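Local coordinates for protein ORF10 (PDB 6RIW) that probably condenses acyl and malonyl units as the ketosynthase–chain length factor didomain of a longer polyunsaturated fatty acid synthase, at residues V140-N143 with A144-V148; E510-A513 with N514-Q517; R594-L597 with T598-I601; G697-E700 with N701-R705. All blocks are in the same frame, centred on the assembly; numbering follows the deposited sequence.

Contact 1: V140-N143 with A144-V148; sequences VVDN and ALKAV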
loop_
_atom_site.group_PDB
_atom_site.type_symbol
_atom_site.label_atom_id
_atom_site.label_comp_id
_atom_site.label_asym_id
_atom_site.label_seq_id
_atom_site.Cartn_x
_atom_site.Cartn_y
_atom_site.Cartn_z
ATOM N N VAL A 140 7.992 25.024 12.030
ATOM C CA VAL A 140 9.427 25.270 11.973
ATOM C C VAL A 140 9.738 26.327 10.916
ATOM O O VAL A 140 10.525 27.243 11.168
ATOM C CB VAL A 140 10.203 23.963 11.721
ATOM C CG1 VAL A 140 11.714 24.245 11.645
ATOM C CG2 VAL A 140 9.915 22.954 12.826
ATOM N N VAL A 141 9.100 26.243 9.742
ATOM C CA VAL A 141 9.283 27.283 8.719
ATOM C C VAL A 141 8.852 28.637 9.259
ATOM O O VAL A 141 9.567 29.636 9.115
ATOM C CB VAL A 141 8.516 26.940 7.428
ATOM C CG1 VAL A 141 8.528 28.161 6.444
ATOM C CG2 VAL A 141 9.106 25.716 6.726
ATOM N N ASP A 142 7.673 28.690 9.893
ATOM C CA ASP A 142 7.193 29.939 10.483
ATOM C C ASP A 142 8.220 30.549 11.424
ATOM O O ASP A 142 8.534 31.748 11.336
ATOM C CB ASP A 142 5.884 29.700 11.240
ATOM C CG ASP A 142 5.444 30.917 12.058
ATOM O OD1 ASP A 142 5.956 31.109 13.189
ATOM O OD2 ASP A 142 4.571 31.681 11.572
ATOM N N ASN A 143 8.735 29.750 12.367
ATOM C CA ASN A 143 9.637 30.303 13.366
ATOM C C ASN A 143 10.964 30.736 12.754
ATOM O O ASN A 143 11.555 31.724 13.210
ATOM C CB ASN A 143 9.889 29.300 14.479
ATOM C CG ASN A 143 8.634 28.932 15.248
ATOM O OD1 ASN A 143 8.680 28.069 16.124
ATOM N ND2 ASN A 143 7.500 29.564 14.913
ATOM N N ALA A 144 11.453 30.011 11.745
ATOM C CA ALA A 144 12.671 30.436 11.059
ATOM C C ALA A 144 12.471 31.782 10.370
ATOM O O ALA A 144 13.353 32.651 10.413
ATOM C CB ALA A 144 13.100 29.386 10.033
ATOM N N LEU A 145 11.326 31.964 9.704
ATOM C CA LEU A 145 11.056 33.232 9.029
ATOM C C LEU A 145 10.852 34.384 10.010
ATOM O O LEU A 145 11.204 35.528 9.688
ATOM C CB LEU A 145 9.843 33.078 8.097
ATOM C CG LEU A 145 10.137 32.242 6.838
ATOM C CD1 LEU A 145 8.896 31.945 5.990
ATOM C CD2 LEU A 145 11.235 32.855 5.980
ATOM N N LYS A 146 10.283 34.125 11.194
ATOM C CA LYS A 146 10.287 35.143 12.246
ATOM C C LYS A 146 11.710 35.588 12.572
ATOM O O LYS A 146 11.981 36.791 12.725
ATOM C CB LYS A 146 9.615 34.613 13.515
ATOM C CG LYS A 146 8.095 34.451 13.458
ATOM C CD LYS A 146 7.610 33.987 14.823
ATOM C CE LYS A 146 6.139 34.339 15.064
ATOM N NZ LYS A 146 5.217 33.602 14.127
ATOM N N ALA A 147 12.639 34.629 12.686
ATOM C CA ALA A 147 14.018 34.973 13.028
ATOM C C ALA A 147 14.698 35.752 11.912
ATOM O O ALA A 147 15.559 36.600 12.183
ATOM C CB ALA A 147 14.818 33.704 13.351
ATOM N N VAL A 148 14.325 35.498 10.662
ATOM C CA VAL A 148 14.977 36.142 9.527
ATOM C C VAL A 148 14.362 37.507 9.228
ATOM O O VAL A 148 15.081 38.490 9.009
ATOM C CB VAL A 148 14.918 35.216 8.294
ATOM C CG1 VAL A 148 15.358 35.944 7.055
ATOM C CG2 VAL A 148 15.807 33.990 8.516
#

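Contact 2: E510-A513 with N514-Q517; sequences ESNA and NVMQ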
loop_
_atom_site.group_PDB
_atom_site.type_symbol
_atom_site.label_atom_id
_atom_site.label_comp_id
_atom_site.label_asym_id
_atom_site.label_seq_id
_atom_site.Cartn_x
_atom_site.Cartn_y
_atom_site.Cartn_z
ATOM N N GLU A 510 13.398 18.540 16.442
ATOM C CA GLU A 510 13.384 18.401 17.899
ATOM C C GLU A 510 13.904 19.646 18.612
ATOM O O GLU A 510 13.721 19.767 19.833
ATOM C CB GLU A 510 14.219 17.179 18.326
ATOM C CG GLU A 510 15.715 17.440 18.403
ATOM C CD GLU A 510 16.437 17.251 17.071
ATOM O OE1 GLU A 510 15.794 17.177 15.995
ATOM O OE2 GLU A 510 17.684 17.175 17.101
ATOM N N SER A 511 14.548 20.560 17.885
ATOM C CA SER A 511 15.031 21.805 18.471
ATOM C C SER A 511 13.967 22.887 18.513
ATOM O O SER A 511 14.201 23.954 19.093
ATOM C CB SER A 511 16.243 22.324 17.692
ATOM O OG SER A 511 15.838 23.020 16.521
ATOM N N ASN A 512 12.811 22.651 17.916
ATOM C CA ASN A 512 11.765 23.659 17.889
ATOM C C ASN A 512 10.901 23.506 19.139
ATOM O O ASN A 512 10.201 22.503 19.310
ATOM C CB ASN A 512 10.941 23.538 16.615
ATOM C CG ASN A 512 9.980 24.688 16.460
ATOM O OD1 ASN A 512 8.932 24.703 17.090
ATOM N ND2 ASN A 512 10.360 25.683 15.658
ATOM N N ALA A 513 10.931 24.523 20.002
ATOM C CA ALA A 513 10.231 24.432 21.271
ATOM C C ALA A 513 8.726 24.369 21.078
ATOM O O ALA A 513 8.038 23.717 21.866
ATOM C CB ALA A 513 10.609 25.626 22.156
ATOM N N ASN A 514 8.192 25.046 20.053
ATOM C CA ASN A 514 6.749 25.024 19.835
ATOM C C ASN A 514 6.276 23.643 19.374
ATOM O O ASN A 514 5.263 23.131 19.858
ATOM C CB ASN A 514 6.353 26.091 18.817
ATOM C CG ASN A 514 6.496 27.513 19.367
ATOM O OD1 ASN A 514 6.164 27.774 20.517
ATOM N ND2 ASN A 514 7.014 28.428 18.547
ATOM N N VAL A 515 6.993 23.027 18.435
ATOM C CA VAL A 515 6.667 21.656 18.028
ATOM C C VAL A 515 6.729 20.710 19.226
ATOM O O VAL A 515 5.814 19.911 19.464
ATOM C CB VAL A 515 7.613 21.204 16.903
ATOM C CG1 VAL A 515 7.551 19.664 16.728
ATOM C CG2 VAL A 515 7.249 21.935 15.600
ATOM N N MET A 516 7.816 20.774 19.999
ATOM C CA MET A 516 7.955 19.817 21.098
ATOM C C MET A 516 6.915 20.059 22.182
ATOM O O MET A 516 6.409 19.100 22.775
ATOM C CB MET A 516 9.375 19.872 21.662
ATOM C CG MET A 516 10.413 19.454 20.595
ATOM S SD MET A 516 10.254 17.723 20.072
ATOM C CE MET A 516 11.086 16.990 21.480
ATOM N N GLN A 517 6.551 21.324 22.425
ATOM C CA GLN A 517 5.467 21.608 23.358
ATOM C C GLN A 517 4.145 21.022 22.875
ATOM O O GLN A 517 3.377 20.470 23.673
ATOM C CB GLN A 517 5.330 23.120 23.544
ATOM C CG GLN A 517 4.380 23.526 24.636
ATOM C CD GLN A 517 4.174 25.036 24.665
ATOM O OE1 GLN A 517 3.277 25.545 25.343
ATOM N NE2 GLN A 517 5.009 25.760 23.912
#

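Contact 3: R594-L597 with T598-I601; sequences RVNL and TTQI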
loop_
_atom_site.group_PDB
_atom_site.type_symbol
_atom_site.label_atom_id
_atom_site.label_comp_id
_atom_site.label_asym_id
_atom_site.label_seq_id
_atom_site.Cartn_x
_atom_site.Cartn_y
_atom_site.Cartn_z
ATOM N N ARG A 594 6.651 21.059 1.287
ATOM C CA ARG A 594 7.419 22.019 0.491
ATOM C C ARG A 594 6.539 22.740 -0.534
ATOM O O ARG A 594 6.512 23.977 -0.605
ATOM C CB ARG A 594 8.567 21.284 -0.210
ATOM C CG ARG A 594 9.260 22.076 -1.326
ATOM C CD ARG A 594 9.920 21.208 -2.409
ATOM N NE ARG A 594 10.187 22.069 -3.564
ATOM C CZ ARG A 594 11.289 22.793 -3.729
ATOM N NH1 ARG A 594 12.266 22.721 -2.843
ATOM N NH2 ARG A 594 11.408 23.591 -4.790
ATOM N N VAL A 595 5.812 21.982 -1.333
ATOM C CA VAL A 595 5.138 22.543 -2.507
ATOM C C VAL A 595 4.121 23.603 -2.101
ATOM O O VAL A 595 4.000 24.660 -2.743
ATOM C CB VAL A 595 4.487 21.409 -3.315
ATOM C CG1 VAL A 595 3.473 21.956 -4.279
ATOM C CG2 VAL A 595 5.575 20.580 -4.031
ATOM N N ASN A 596 3.411 23.365 -1.003
ATOM C CA ASN A 596 2.299 24.236 -0.621
ATOM C C ASN A 596 2.770 25.604 -0.138
ATOM O O ASN A 596 1.965 26.546 -0.083
ATOM C CB ASN A 596 1.469 23.536 0.455
ATOM C CG ASN A 596 -0.008 23.837 0.350
ATOM O OD1 ASN A 596 -0.835 22.924 0.369
ATOM N ND2 ASN A 596 -0.359 25.132 0.300
ATOM N N LEU A 597 4.058 25.749 0.183
ATOM C CA LEU A 597 4.543 27.051 0.619
ATOM C C LEU A 597 4.386 28.116 -0.470
ATOM O O LEU A 597 4.427 29.300 -0.147
ATOM C CB LEU A 597 6.001 26.956 1.079
ATOM C CG LEU A 597 6.175 26.158 2.380
ATOM C CD1 LEU A 597 7.673 25.923 2.671
ATOM C CD2 LEU A 597 5.545 26.901 3.521
ATOM N N THR A 598 4.219 27.712 -1.738
ATOM C CA THR A 598 3.866 28.637 -2.826
ATOM C C THR A 598 2.734 29.589 -2.436
ATOM O O THR A 598 2.864 30.817 -2.522
ATOM C CB THR A 598 3.452 27.843 -4.073
ATOM O OG1 THR A 598 4.599 27.181 -4.616
ATOM C CG2 THR A 598 2.860 28.772 -5.141
ATOM N N THR A 599 1.598 29.040 -2.034
ATOM C CA THR A 599 0.489 29.912 -1.685
ATOM C C THR A 599 0.525 30.311 -0.229
ATOM O O THR A 599 0.015 31.382 0.121
ATOM C CB THR A 599 -0.855 29.244 -2.013
ATOM O OG1 THR A 599 -0.884 27.915 -1.473
ATOM C CG2 THR A 599 -1.056 29.179 -3.525
ATOM N N GLN A 600 1.136 29.497 0.638
ATOM C CA GLN A 600 1.244 29.905 2.038
ATOM C C GLN A 600 2.066 31.180 2.186
ATOM O O GLN A 600 1.680 32.084 2.941
ATOM C CB GLN A 600 1.858 28.795 2.881
ATOM C CG GLN A 600 0.909 27.654 3.098
ATOM C CD GLN A 600 1.610 26.512 3.757
ATOM O OE1 GLN A 600 2.098 25.610 3.068
ATOM N NE2 GLN A 600 1.709 26.558 5.097
ATOM N N ILE A 601 3.196 31.278 1.478
ATOM C CA ILE A 601 4.038 32.470 1.613
ATOM C C ILE A 601 3.392 33.653 0.898
ATOM O O ILE A 601 3.399 34.778 1.404
ATOM C CB ILE A 601 5.458 32.206 1.069
ATOM C CG1 ILE A 601 6.156 31.087 1.853
ATOM C CG2 ILE A 601 6.282 33.487 1.119
ATOM C CD1 ILE A 601 6.631 31.497 3.199
HETATM O O HOH W 1 -2.182 27.772 1.035
#

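Contact 4: G697-E700 with N701-R705; sequences GSIE and NITLR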
loop_
_atom_site.group_PDB
_atom_site.type_symbol
_atom_site.label_atom_id
_atom_site.label_comp_id
_atom_site.label_asym_id
_atom_site.label_seq_id
_atom_site.Cartn_x
_atom_site.Cartn_y
_atom_site.Cartn_z
ATOM N N GLY A 697 11.195 5.634 13.201
ATOM C CA GLY A 697 11.780 6.649 14.053
ATOM C C GLY A 697 11.563 8.062 13.553
ATOM O O GLY A 697 12.101 8.998 14.144
ATOM N N SER A 698 10.787 8.256 12.484
ATOM C CA SER A 698 10.515 9.606 11.974
ATOM C C SER A 698 9.721 10.428 12.986
ATOM O O SER A 698 9.005 9.893 13.830
ATOM C CB SER A 698 9.717 9.539 10.668
ATOM O OG SER A 698 8.494 8.853 10.902
ATOM N N ILE A 699 9.813 11.761 12.868
ATOM C CA ILE A 699 8.989 12.567 13.759
ATOM C C ILE A 699 7.510 12.342 13.458
ATOM O O ILE A 699 6.661 12.410 14.361
ATOM C CB ILE A 699 9.369 14.059 13.678
ATOM C CG1 ILE A 699 8.711 14.821 14.839
ATOM C CG2 ILE A 699 9.032 14.653 12.269
ATOM C CD1 ILE A 699 9.182 16.290 15.000
ATOM N N GLU A 700 7.179 12.047 12.205
ATOM C CA GLU A 700 5.780 11.796 11.861
ATOM C C GLU A 700 5.262 10.552 12.566
ATOM O O GLU A 700 4.129 10.536 13.069
ATOM C CB GLU A 700 5.626 11.642 10.351
ATOM C CG GLU A 700 5.887 12.924 9.572
ATOM C CD GLU A 700 7.340 13.111 9.133
ATOM O OE1 GLU A 700 8.259 12.470 9.714
ATOM O OE2 GLU A 700 7.568 13.920 8.206
ATOM N N ASN A 701 6.072 9.490 12.610
ATOM C CA ASN A 701 5.598 8.302 13.308
ATOM C C ASN A 701 5.520 8.518 14.807
ATOM O O ASN A 701 4.594 8.022 15.450
ATOM C CB ASN A 701 6.455 7.076 13.026
ATOM C CG ASN A 701 5.817 5.820 13.599
ATOM O OD1 ASN A 701 4.709 5.449 13.190
ATOM N ND2 ASN A 701 6.473 5.188 14.566
ATOM N N ILE A 702 6.477 9.236 15.398
ATOM C CA ILE A 702 6.376 9.479 16.835
ATOM C C ILE A 702 5.104 10.278 17.143
ATOM O O ILE A 702 4.341 9.948 18.071
ATOM C CB ILE A 702 7.644 10.181 17.368
ATOM C CG1 ILE A 702 8.700 9.176 17.841
ATOM C CG2 ILE A 702 7.288 10.971 18.661
ATOM C CD1 ILE A 702 9.148 8.175 16.803
ATOM N N THR A 703 4.846 11.315 16.348
ATOM C CA THR A 703 3.610 12.096 16.444
ATOM C C THR A 703 2.366 11.216 16.348
ATOM O O THR A 703 1.447 11.316 17.173
ATOM C CB THR A 703 3.585 13.136 15.315
ATOM O OG1 THR A 703 4.689 14.026 15.463
ATOM C CG2 THR A 703 2.285 13.945 15.342
ATOM N N LEU A 704 2.318 10.354 15.336
ATOM C CA LEU A 704 1.161 9.485 15.143
ATOM C C LEU A 704 0.957 8.541 16.326
ATOM O O LEU A 704 -0.160 8.409 16.847
ATOM C CB LEU A 704 1.334 8.685 13.842
ATOM C CG LEU A 704 0.283 7.592 13.606
ATOM C CD1 LEU A 704 -1.130 8.212 13.590
ATOM C CD2 LEU A 704 0.559 6.831 12.313
ATOM N N ARG A 705 2.012 7.821 16.729
ATOM C CA ARG A 705 1.802 6.767 17.710
ATOM C C ARG A 705 1.553 7.323 19.092
ATOM O O ARG A 705 0.878 6.663 19.887
ATOM C CB ARG A 705 2.997 5.801 17.725
ATOM C CG ARG A 705 3.309 5.229 16.314
ATOM C CD ARG A 705 2.137 4.432 15.736
ATOM N NE ARG A 705 2.430 3.986 14.365
ATOM C CZ ARG A 705 1.659 3.167 13.650
ATOM N NH1 ARG A 705 0.532 2.659 14.163
ATOM N NH2 ARG A 705 2.025 2.851 12.407
#

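Contact 1: V140-N143 with A144-V148
D142 and K146, one helical turn apart near the C-terminal end of helix 129-148, are joined by a salt bridge. K146 NZ lies 2.8 Å from D142 OD1, on the syn lone pair of that oxygen, and reaches D142 OD2 more weakly at 3.3 Å. The aspartate has its CG anti to the backbone N (chi1 171°), which leans the carboxylate along the helix toward the lysine; the lysine chain runs out from its own turn and bends only at the last torsion, bringing NZ to the side of the carboxylate shared by its two oxygens. On another flank, V141 and L145 lie side by side and point the same way, V141 CG1 resting 3.8 Å from L145 CD1. Beneath both pairs run regular i to i+4 backbone bonds, such as L145 N to V141 O at 3.0 Å. In the second shell, N143 ND2 gives a weak bond to D142 OD1 and a further one to Q139 OE1, D142 OD2 accepts from L155 N, and K146 NZ also donates to F153 O. The buried carboxylate is thus met by an ammonium group and by amide donors at both oxygens, surroundings that would probably favour its ionised form.

Contact 2: E510-A513 with N514-Q517
The side chain of N512 reaches forward to V515 N at the start of helix 513-519. N512 occupies the N-cap: its OD1 accepts from V515 N at 2.9 Å, in the carbonyl plane and on a lone pair, with a nearly straight N-H...O angle of 167°. A CG placed anti to the backbone N (chi1 -172°) turns the amide oxygen under the first helical turn, where N514 N is also close, at 3.1 Å from OD1. The main chain of the same asparagine begins the helical pattern, N512 O taking the N-H of M516 at 3.0 Å, and A513 O then takes that of Q517.

Van der Waals contacts of carbon and sulfur with polar and main-chain atoms accompany these bonds. V515 CG2 sits 3.6 Å from N512 OD1, the two side chains crossing at about a right angle. M516 points back at the preceding turn; its CG, anti to the carbonyl carbon (chi1 -63°), comes to 3.4 Å from E510 O, and the bend at chi2 then brings SD to 3.9 Å from E510 CA. The thioether therefore packs on the main chain of E510 more than on its side chain.

N512 ND2 and N514 ND2 both probably donate to N143 OD1 of helix 129-148. N512 also packs on Q139 and V140 of that helix, while V515 turns to L136. The N-terminal end of helix 513-519, in the second ketosynthase-like unit, is in this way set against helix 129-148 of the first.

Contact 3: R594-L597 with T598-I601
Q600 reaches back from helix 597-608 over N596 and L597, at the junction where helix 589-595 gives way to the next. Its CB lies 3.9 Å from L597 CA and close to N596 O, and CG, anti to the carbonyl carbon (chi1 -73°), keeps beside that same oxygen at 3.5 Å. The extended chain then carries CD to 4.0 Å from L597 CD2. At the tip, OE1 lies over the N596 carbonyl, 3.3 Å from N596 C, and also 3.4 Å from N596 CB and 3.7 Å from L597 CD2; the amides of N596 and Q600 stand almost perpendicular, 85° apart. NE2 donates to T156 O, which fixes which way round the amide sits.

Around this side chain the backbone makes its turn. N596 O accepts a straight bond from Q600 N, in the carbonyl plane, as well as a weak one from T599 N. T598 N comes to V595 O at 3.2 Å from above the carbonyl plane, a short i to i+3 step, before L597 O takes I601 N at 2.8 Å and the regular helix is under way. A water bridges the side chains of N596 and T599, bonded to T599 OG1 and weakly to N596 ND2. OG1 of T599 also bonds Y48 OH, and N596 OD1 accepts from R592 NE.

The junction is enclosed by several helices. L597 packs on A624 and V628 of helix 614-628 and on H138 of helix 129-148, V595 meets M229 and M233 of helix 228-237, and I601 touches T621 of helix 614-628 and L145 of helix 129-148.

Contact 4: G697-E700 with N701-R705
G697 opens the turn by meeting I702, whose CD1 lies 4.1 Å from the glycine carbonyl carbon. The glycine is held at both ends of its own backbone, its N bonded to E743 OE1 and its O to W506 NE1. S698 follows as the N-cap. With OG swung between its backbone N and carbonyl carbon (chi1 59°), the hydroxyl oxygen faces the first turn and accepts from N701 N at 3.0 Å. The carbonyl of S698 receives I702 N, and I702 CD1 packs 3.4 Å from that oxygen.

At I699 the carbonyl oxygen is gripped twice by T703. The amide N and the hydroxyl of T703 approach from opposite faces of the carbonyl plane, T703 OG1 at 2.8 Å from I699 O and 35° above the plane. A chi1 of -62°, with OG1 anti to the carbonyl carbon of T703, sets this oxygen back over the preceding turn. The hydroxyl is the donor to I699 O. E700 O takes L704 N at 2.9 Å, while the E700 side chain bends at chi2 and leaves the helix; its OE2 accepts from Q590 NE2 and is hydrogen-bonded to Y137 OH of helix 129-148.

Farther on, N701 OD1 receives R705 NE at 3.0 Å, nearly in the guanidinium plane, with N701 ND2 bonded back to S696 O. L704 CD2 rests 3.9 Å above one face of that guanidinium, offset toward its rim. The whole is a serine N-cap starting helix 699-706 just after strand 687-694, within a thiolase-like ketosynthase domain.

Overall arrangement
The four contacts touch in the series 3, 1, 2, 4. L145 CD1 of contact 1 meets I601 CD1 of contact 3 at 3.6 Å. Contacts 1 and 2 share the acceptor N143 OD1, with N512 ND2 and N514 ND2 each 3.0 Å from it in probable hydrogen bonds, and V140 CG2 packs 4.0 Å from V515 CG2. Contact 2 in turn touches contact 4 where V515 CG1 lies 4.1 Å from I699 CD1, whereas contacts 3 and 4 stay about 10 Å apart at their nearest atoms. Contact 1 lies in the first ketosynthase-like unit and the other three in the second, so helix 129-148 joins the two units here. All lie away from the magnesium site at M1 and K286.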